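Local structure of conserved domain protein (Streptococcus pneumoniae, 2I7R) at residues Q18-L23 / A39-G44. The protein is of unknown function but belongs to the glyoxalase/bleomycin resistance/dioxygenase superfamily, whose members include metal-dependent enzymes and drug-binding resistance proteins. Residues are numbered along the deposited sequence; the frame is centred on the assembly and turned at random.
Sequences QVCADL and AQFTIG
The backbone oxygen of Cys20 meets the rim of the Phe41 ring, lying at its edge and in its plane, with O 3.6 Å from CZ. No hydrogen bond joins helix 18-23 to strand 39-43, and this polar approach belongs to an otherwise apolar interface. Cys20 SG, carried anti to the backbone N, touches two strand side chains. It lies 3.6 Å from CB of Ala39. From CZ of Phe41 the same Cys20 SG is 3.8 Å away. Cys20 SG stands 4.8 Å from the centroid of the Phe41 ring and 60° off its normal, an oblique sulfur-aromatic contact. Phe41 extends from the strand with CG anti to its own carbonyl carbon (chi1 -69°), which carries CZ and CE2 to the helix. Nearly one turn along the helix, Leu23 crosses the ring at a slant, its CB 3.8 Å from Phe41 CZ while CD2 comes near CE2. Leu50 of the adjoining strand 46-51 touches both Cys20 and Leu23, and Leu27 continues the helical surface beside Phe41. On the other side of the strand, Gln40 and Thr42 each hydrogen-bond to Asp32. All four contacting residues are buried, and the axes of the two segments approach to 9.6 Å, with N-to-C directions 21° apart. The contact thus illustrates a helix packed nearly parallel to a strand of a four-stranded mixed sheet, within one βαβββ module of the vicinal oxygen chelate fold characteristic of the glyoxalase superfamily.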
loop_
_atom_site.group_PDB
_atom_site.type_symbol
_atom_site.label_atom_id
_atom_site.label_comp_id
_atom_site.label_asym_id
_atom_site.label_seq_id
_atom_site.Cartn_x
_atom_site.Cartn_y
_atom_site.Cartn_z
ATOM N N GLN A 18 12.518 -0.097 -14.973
ATOM C CA GLN A 18 13.537 0.446 -14.062
ATOM C C GLN A 18 13.102 0.385 -12.594
ATOM O O GLN A 18 13.872 0.003 -11.711
ATOM C CB GLN A 18 13.903 1.890 -14.438
ATOM C CG GLN A 18 15.191 2.412 -13.753
ATOM C CD GLN A 18 16.412 1.514 -14.036
ATOM O OE1 GLN A 18 17.078 1.008 -13.112
ATOM N NE2 GLN A 18 16.684 1.288 -15.317
ATOM N N VAL A 19 11.861 0.786 -12.338
ATOM C CA VAL A 19 11.330 0.740 -10.985
ATOM C C VAL A 19 11.355 -0.724 -10.509
ATOM O O VAL A 19 11.732 -1.001 -9.381
ATOM C CB VAL A 19 9.918 1.427 -10.910
ATOM C CG1 VAL A 19 9.306 1.339 -9.505
ATOM C CG2 VAL A 19 10.033 2.872 -11.358
ATOM N N CYS A 20 11.026 -1.651 -11.414
ATOM C CA CYS A 20 11.000 -3.091 -11.118
ATOM C C CYS A 20 12.388 -3.574 -10.758
ATOM O O CYS A 20 12.572 -4.205 -9.698
ATOM C CB CYS A 20 10.423 -3.940 -12.278
ATOM S SG CYS A 20 10.455 -5.709 -11.880
ATOM N N ALA A 21 13.351 -3.283 -11.638
ATOM C CA ALA A 21 14.749 -3.671 -11.433
ATOM C C ALA A 21 15.292 -3.152 -10.082
ATOM O O ALA A 21 15.933 -3.879 -9.322
ATOM C CB ALA A 21 15.594 -3.169 -12.577
ATOM N N ASP A 22 14.991 -1.894 -9.772
ATOM C CA ASP A 22 15.414 -1.281 -8.504
ATOM C C ASP A 22 14.789 -1.968 -7.276
ATOM O O ASP A 22 15.462 -2.211 -6.283
ATOM C CB ASP A 22 15.053 0.203 -8.484
ATOM C CG ASP A 22 15.880 1.032 -9.453
ATOM O OD1 ASP A 22 16.861 0.503 -10.006
ATOM O OD2 ASP A 22 15.534 2.214 -9.660
ATOM N N LEU A 23 13.491 -2.223 -7.354
ATOM C CA LEU A 23 12.743 -2.921 -6.306
ATOM C C LEU A 23 13.259 -4.348 -6.061
ATOM O O LEU A 23 13.366 -4.764 -4.924
ATOM C CB LEU A 23 11.248 -2.913 -6.647
ATOM C CG LEU A 23 10.224 -2.580 -5.555
ATOM C CD1 LEU A 23 10.708 -1.559 -4.497
ATOM C CD2 LEU A 23 8.846 -2.175 -6.161
ATOM N N ALA A 39 4.617 -5.232 -13.423
ATOM C CA ALA A 39 5.466 -6.184 -12.661
ATOM C C ALA A 39 4.726 -6.608 -11.397
ATOM O O ALA A 39 3.970 -5.824 -10.802
ATOM C CB ALA A 39 6.832 -5.564 -12.293
ATOM N N GLN A 40 4.920 -7.854 -10.995
ATOM C CA GLN A 40 4.227 -8.382 -9.843
ATOM C C GLN A 40 5.245 -8.939 -8.900
ATOM O O GLN A 40 6.044 -9.789 -9.294
ATOM C CB GLN A 40 3.280 -9.525 -10.246
ATOM C CG GLN A 40 2.841 -10.442 -9.073
ATOM C CD GLN A 40 2.102 -11.691 -9.577
ATOM O OE1 GLN A 40 1.271 -11.600 -10.486
ATOM N NE2 GLN A 40 2.409 -12.851 -8.997
ATOM N N PHE A 41 5.176 -8.510 -7.645
ATOM C CA PHE A 41 5.978 -9.084 -6.603
ATOM C C PHE A 41 5.050 -9.747 -5.617
ATOM O O PHE A 41 3.972 -9.237 -5.332
ATOM C CB PHE A 41 6.773 -7.994 -5.859
ATOM C CG PHE A 41 7.860 -7.347 -6.681
ATOM C CD1 PHE A 41 9.177 -7.778 -6.570
ATOM C CD2 PHE A 41 7.570 -6.305 -7.551
ATOM C CE1 PHE A 41 10.194 -7.180 -7.310
ATOM C CE2 PHE A 41 8.606 -5.687 -8.290
ATOM C CZ PHE A 41 9.894 -6.125 -8.169
ATOM N N THR A 42 5.474 -10.889 -5.095
ATOM C CA THR A 42 4.839 -11.480 -3.920
ATOM C C THR A 42 5.784 -11.236 -2.732
ATOM O O THR A 42 6.997 -11.474 -2.818
ATOM C CB THR A 42 4.523 -12.972 -4.175
ATOM O OG1 THR A 42 3.646 -13.069 -5.320
ATOM C CG2 THR A 42 3.847 -13.631 -2.963
ATOM N N ILE A 43 5.245 -10.675 -1.660
ATOM C CA ILE A 43 6.016 -10.436 -0.458
ATOM C C ILE A 43 5.277 -11.036 0.720
ATOM O O ILE A 43 4.490 -10.350 1.400
ATOM C CB ILE A 43 6.292 -8.934 -0.183
ATOM C CG1 ILE A 43 6.770 -8.179 -1.450
ATOM C CG2 ILE A 43 7.305 -8.822 0.944
ATOM C CD1 ILE A 43 6.746 -6.623 -1.350
ATOM N N GLY A 44 5.546 -12.317 0.960
ATOM C CA GLY A 44 4.855 -13.083 1.991
ATOM C C GLY A 44 3.423 -13.293 1.542
ATOM O O GLY A 44 3.176 -13.916 0.528
#